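Side-chain contacts in phenylacetic acid degradation-related protein (Ralstonia eutropha JMP134, PDB 2PIM), which probably hydrolyses acyl-CoA thioesters, as a putative thioesterase of the hotdog-fold superfamily: residues A48-N51 with Q55-G58; V118-Q123 with V128-A133. All blocks are in the same frame, centred on the assembly; numbering follows the deposited sequence.

Contact 1 (A48-N51 with Q55-G58); sequences AFLN and QVQG
Asn51 and Gln55 grip each other through two hydrogen bonds. The backbone N of Asn51 donates to Gln55 O at 2.8 Å, and Gln55 N donates back to the side chain, Asn51 OD1, at 3.0 Å. The second bond is less straight, 146° at the hydrogen, and its donor stands above the amide carbonyl plane. With chi1 at 78°, CG of Asn51 sits between its own N and carbonyl carbon, and OD1 comes within bonding distance of Gln55 N. OD1 also takes a weak bond from Val53 N. The planes of the Asn51 and Gln55 amides are 43° apart; Asn51 ND2 and Gln55 OE1 are 3.8 Å apart, too far for a hydrogen bond. This is the loop between strand 38-45 and helix 58-75, the long helix that the sheet of a hotdog fold wraps around. A single bridge pairs Leu50 with Val56. Past it, Phe49 O receives the N-H of Gln57 at 2.9 Å, nearly straight. Gln57 is the N-cap of the helix: OE1 accepts a weak bond from Met60 N, while NE2 donates to Ala63 O of the second subunit. Leu50 CD2 lies 4.0 Å from Val56 CG2, an apolar contact.

Contact 2 (V118-Q123 with V128-A133); sequences VGELSQ and VATATA
A classic beta bulge sets two residues, Val128 and Ala129, against the single residue Leu121 in the antiparallel hairpin of strands 114-123 and 126-136. Val128 N donates to Leu121 O at 2.7 Å, in the carbonyl plane. Val128 CG2, placed between N and carbonyl carbon, comes within 3.3 Å of Leu121 O. Val128 CG1 meets Gln123 CB. The amide end of Gln123 is bound beyond the hairpin, OE1 by Gln97 N and NE2 by Leu100 O. Next, Ala129 N reaches Leu121 O in a weak bond of 3.4 Å, so this oxygen has two donors. Ala129 O accepts the N-H of Leu121 at 2.8 Å. The side chains of Leu121, Ala129 and Ala131 share the face turned to helix 58-75, where Leu61 and Leu65 meet them. Thr130 points to the other face, beside Glu120. Those two side chains run the same way, and Thr130 CG2 is 4.1 Å from Glu120 CG. Ala131 pairs with Gly119 through two bonds, N to O and O to N. Both donors are tilted 35° from the carbonyl planes. Ala131 O also receives the CA-H of Val118, with Val118 CA to Ala131 O 3.3 Å.

How the contacts relate
Both contacts are partly buried, but they hold different parts of the fold. The centre of contact 2 lies about 8 Å from the centre of the chain, and the contact joins two strands of the sheet. The centre of contact 1 lies about 17 Å from the centre of the chain, and the contact closes the loop that leads into helix 58-75. That helix is common ground: contact 1 supplies its N-cap, and Leu61 touches Val56 of contact 1 and Leu121 of contact 2. In contact 1 a side-chain amide joins the backbone bonding, and the second subunit bonds to it, as at Ala48 O and Gln57 NE2. Across contact 2 every hydrogen bond is between backbone atoms, and no other chain of the assembly touches it.

Contact 1 (A48-N51 with Q55-G58)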
loop_
_atom_site.group_PDB
_atom_site.type_symbol
_atom_site.label_atom_id
_atom_site.label_comp_id
_atom_site.label_asym_id
_atom_site.label_seq_id
_atom_site.Cartn_x
_atom_site.Cartn_y
_atom_site.Cartn_z
ATOM N N ALA A 48 -2.842 -0.999 -14.683
ATOM C CA ALA A 48 -1.789 -0.145 -14.210
ATOM C C ALA A 48 -1.241 -0.544 -12.844
ATOM O O ALA A 48 -0.253 0.007 -12.391
ATOM C CB ALA A 48 -2.305 1.261 -14.152
ATOM N N PHE A 49 -1.903 -1.462 -12.154
ATOM C CA PHE A 49 -1.505 -1.829 -10.816
ATOM C C PHE A 49 -0.846 -3.200 -10.794
ATOM O O PHE A 49 -0.616 -3.750 -9.718
ATOM C CB PHE A 49 -2.714 -1.901 -9.881
ATOM C CG PHE A 49 -3.468 -0.623 -9.709
ATOM C CD1 PHE A 49 -2.976 0.597 -10.125
ATOM C CD2 PHE A 49 -4.712 -0.665 -9.085
ATOM C CE1 PHE A 49 -3.727 1.761 -9.940
ATOM C CE2 PHE A 49 -5.462 0.477 -8.888
ATOM C CZ PHE A 49 -4.976 1.686 -9.312
ATOM N N LEU A 50 -0.552 -3.731 -11.971
ATOM C CA LEU A 50 -0.060 -5.097 -12.146
ATOM C C LEU A 50 1.463 -5.222 -12.110
ATOM O O LEU A 50 2.204 -4.325 -12.556
ATOM C CB LEU A 50 -0.580 -5.700 -13.455
ATOM C CG LEU A 50 -2.106 -5.721 -13.610
ATOM C CD1 LEU A 50 -2.498 -6.411 -14.889
ATOM C CD2 LEU A 50 -2.816 -6.375 -12.422
ATOM N N ASN A 51 1.883 -6.342 -11.528
ATOM C CA ASN A 51 3.266 -6.805 -11.543
ATOM C C ASN A 51 3.593 -7.452 -12.907
ATOM O O ASN A 51 2.718 -7.568 -13.767
ATOM C CB ASN A 51 3.510 -7.754 -10.334
ATOM C CG ASN A 51 2.954 -9.174 -10.542
ATOM O OD1 ASN A 51 2.468 -9.532 -11.603
ATOM N ND2 ASN A 51 3.034 -9.979 -9.503
ATOM N N GLN A 55 -0.423 -10.109 -11.969
ATOM C CA GLN A 55 -1.188 -10.015 -10.746
ATOM C C GLN A 55 -1.070 -8.599 -10.130
ATOM O O GLN A 55 -0.132 -7.847 -10.398
ATOM C CB GLN A 55 -0.723 -11.070 -9.759
ATOM C CG GLN A 55 -0.654 -12.493 -10.297
ATOM C CD GLN A 55 0.356 -13.341 -9.495
ATOM O OE1 GLN A 55 0.905 -12.892 -8.464
ATOM N NE2 GLN A 55 0.604 -14.566 -9.963
ATOM N N VAL A 56 -2.026 -8.254 -9.291
ATOM C CA VAL A 56 -2.053 -6.948 -8.657
ATOM C C VAL A 56 -0.896 -6.875 -7.646
ATOM O O VAL A 56 -0.728 -7.779 -6.806
ATOM C CB VAL A 56 -3.415 -6.690 -7.929
ATOM C CG1 VAL A 56 -3.468 -5.308 -7.310
ATOM C CG2 VAL A 56 -4.575 -6.834 -8.880
ATOM N N GLN A 57 -0.124 -5.792 -7.706
ATOM C CA GLN A 57 0.928 -5.558 -6.709
ATOM C C GLN A 57 0.313 -5.531 -5.318
ATOM O O GLN A 57 -0.763 -4.927 -5.131
ATOM C CB GLN A 57 1.616 -4.220 -6.945
ATOM C CG GLN A 57 2.971 -4.098 -6.243
ATOM C CD GLN A 57 3.201 -2.715 -5.656
ATOM O OE1 GLN A 57 2.263 -2.083 -5.154
ATOM N NE2 GLN A 57 4.464 -2.243 -5.695
ATOM N N GLY A 58 1.008 -6.164 -4.362
ATOM C CA GLY A 58 0.597 -6.256 -2.976
ATOM C C GLY A 58 0.354 -4.885 -2.359
ATOM O O GLY A 58 -0.633 -4.652 -1.693
#

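Contact 2 (V118-Q123 with V128-A133)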
loop_
_atom_site.group_PDB
_atom_site.type_symbol
_atom_site.label_atom_id
_atom_site.label_comp_id
_atom_site.label_asym_id
_atom_site.label_seq_id
_atom_site.Cartn_x
_atom_site.Cartn_y
_atom_site.Cartn_z
ATOM N N VAL A 118 -9.597 -4.097 11.549
ATOM C CA VAL A 118 -9.133 -5.159 10.668
ATOM C C VAL A 118 -9.838 -4.983 9.316
ATOM O O VAL A 118 -10.985 -4.547 9.255
ATOM C CB VAL A 118 -9.377 -6.587 11.219
ATOM C CG1 VAL A 118 -8.825 -6.714 12.654
ATOM C CG2 VAL A 118 -10.811 -6.901 11.228
ATOM N N GLY A 119 -9.110 -5.279 8.254
ATOM C CA GLY A 119 -9.614 -5.204 6.914
ATOM C C GLY A 119 -9.348 -6.528 6.215
ATOM O O GLY A 119 -8.377 -7.187 6.528
ATOM N N GLU A 120 -10.254 -6.917 5.309
ATOM C CA GLU A 120 -10.105 -8.104 4.457
ATOM C C GLU A 120 -10.444 -7.680 3.037
ATOM O O GLU A 120 -11.303 -6.839 2.825
ATOM C CB GLU A 120 -11.039 -9.187 4.932
ATOM C CG GLU A 120 -10.692 -9.628 6.357
ATOM C CD GLU A 120 -11.713 -10.564 7.014
ATOM O OE1 GLU A 120 -12.817 -10.754 6.420
ATOM O OE2 GLU A 120 -11.381 -11.102 8.122
ATOM N N LEU A 121 -9.710 -8.210 2.075
ATOM C CA LEU A 121 -9.941 -7.896 0.679
ATOM C C LEU A 121 -10.168 -9.226 -0.030
ATOM O O LEU A 121 -9.330 -10.151 0.072
ATOM C CB LEU A 121 -8.724 -7.167 0.116
ATOM C CG LEU A 121 -8.815 -6.218 -1.046
ATOM C CD1 LEU A 121 -9.800 -5.038 -0.852
ATOM C CD2 LEU A 121 -7.404 -5.706 -1.296
ATOM N N SER A 122 -11.309 -9.303 -0.723
ATOM C CA SER A 122 -11.692 -10.452 -1.516
ATOM C C SER A 122 -11.855 -10.128 -2.985
ATOM O O SER A 122 -12.209 -9.003 -3.366
ATOM C CB SER A 122 -13.042 -11.029 -1.045
ATOM O OG SER A 122 -12.899 -11.496 0.268
ATOM N N GLN A 123 -11.630 -11.172 -3.782
ATOM C CA GLN A 123 -11.891 -11.188 -5.195
ATOM C C GLN A 123 -12.334 -12.607 -5.558
ATOM O O GLN A 123 -11.701 -13.586 -5.144
ATOM C CB GLN A 123 -10.635 -10.836 -5.968
ATOM C CG GLN A 123 -10.915 -10.636 -7.426
ATOM C CD GLN A 123 -9.714 -10.143 -8.177
ATOM O OE1 GLN A 123 -8.708 -10.853 -8.290
ATOM N NE2 GLN A 123 -9.806 -8.929 -8.710
ATOM N N VAL A 128 -7.917 -12.298 -0.697
ATOM C CA VAL A 128 -6.595 -12.123 -1.290
ATOM C C VAL A 128 -5.571 -11.515 -0.310
ATOM O O VAL A 128 -4.363 -11.829 -0.380
ATOM C CB VAL A 128 -6.677 -11.373 -2.624
ATOM C CG1 VAL A 128 -7.499 -12.201 -3.625
ATOM C CG2 VAL A 128 -7.280 -10.006 -2.487
ATOM N N ALA A 129 -6.039 -10.655 0.590
ATOM C CA ALA A 129 -5.165 -9.997 1.502
ATOM C C ALA A 129 -5.939 -9.559 2.732
ATOM O O ALA A 129 -7.147 -9.315 2.651
ATOM C CB ALA A 129 -4.517 -8.787 0.830
ATOM N N THR A 130 -5.238 -9.485 3.863
ATOM C CA THR A 130 -5.796 -8.903 5.078
ATOM C C THR A 130 -4.921 -7.791 5.625
ATOM O O THR A 130 -3.742 -7.688 5.281
ATOM C CB THR A 130 -6.004 -9.979 6.162
ATOM O OG1 THR A 130 -4.780 -10.598 6.443
ATOM C CG2 THR A 130 -6.947 -11.049 5.693
ATOM N N ALA A 131 -5.499 -7.016 6.533
ATOM C CA ALA A 131 -4.813 -5.962 7.219
ATOM C C ALA A 131 -5.239 -5.772 8.675
ATOM O O ALA A 131 -6.379 -6.042 9.063
ATOM C CB ALA A 131 -5.032 -4.656 6.516
ATOM N N THR A 132 -4.305 -5.209 9.439
ATOM C CA THR A 132 -4.547 -4.652 10.741
ATOM C C THR A 132 -4.049 -3.216 10.715
ATOM O O THR A 132 -2.882 -2.969 10.401
ATOM C CB THR A 132 -3.732 -5.492 11.793
ATOM O OG1 THR A 132 -4.341 -6.785 11.914
ATOM C CG2 THR A 132 -3.711 -4.812 13.142
ATOM N N ALA A 133 -4.910 -2.287 11.063
ATOM C CA ALA A 133 -4.576 -0.875 11.145
ATOM C C ALA A 133 -4.669 -0.399 12.565
ATOM O O ALA A 133 -5.627 -0.716 13.266
ATOM C CB ALA A 133 -5.543 -0.063 10.314
#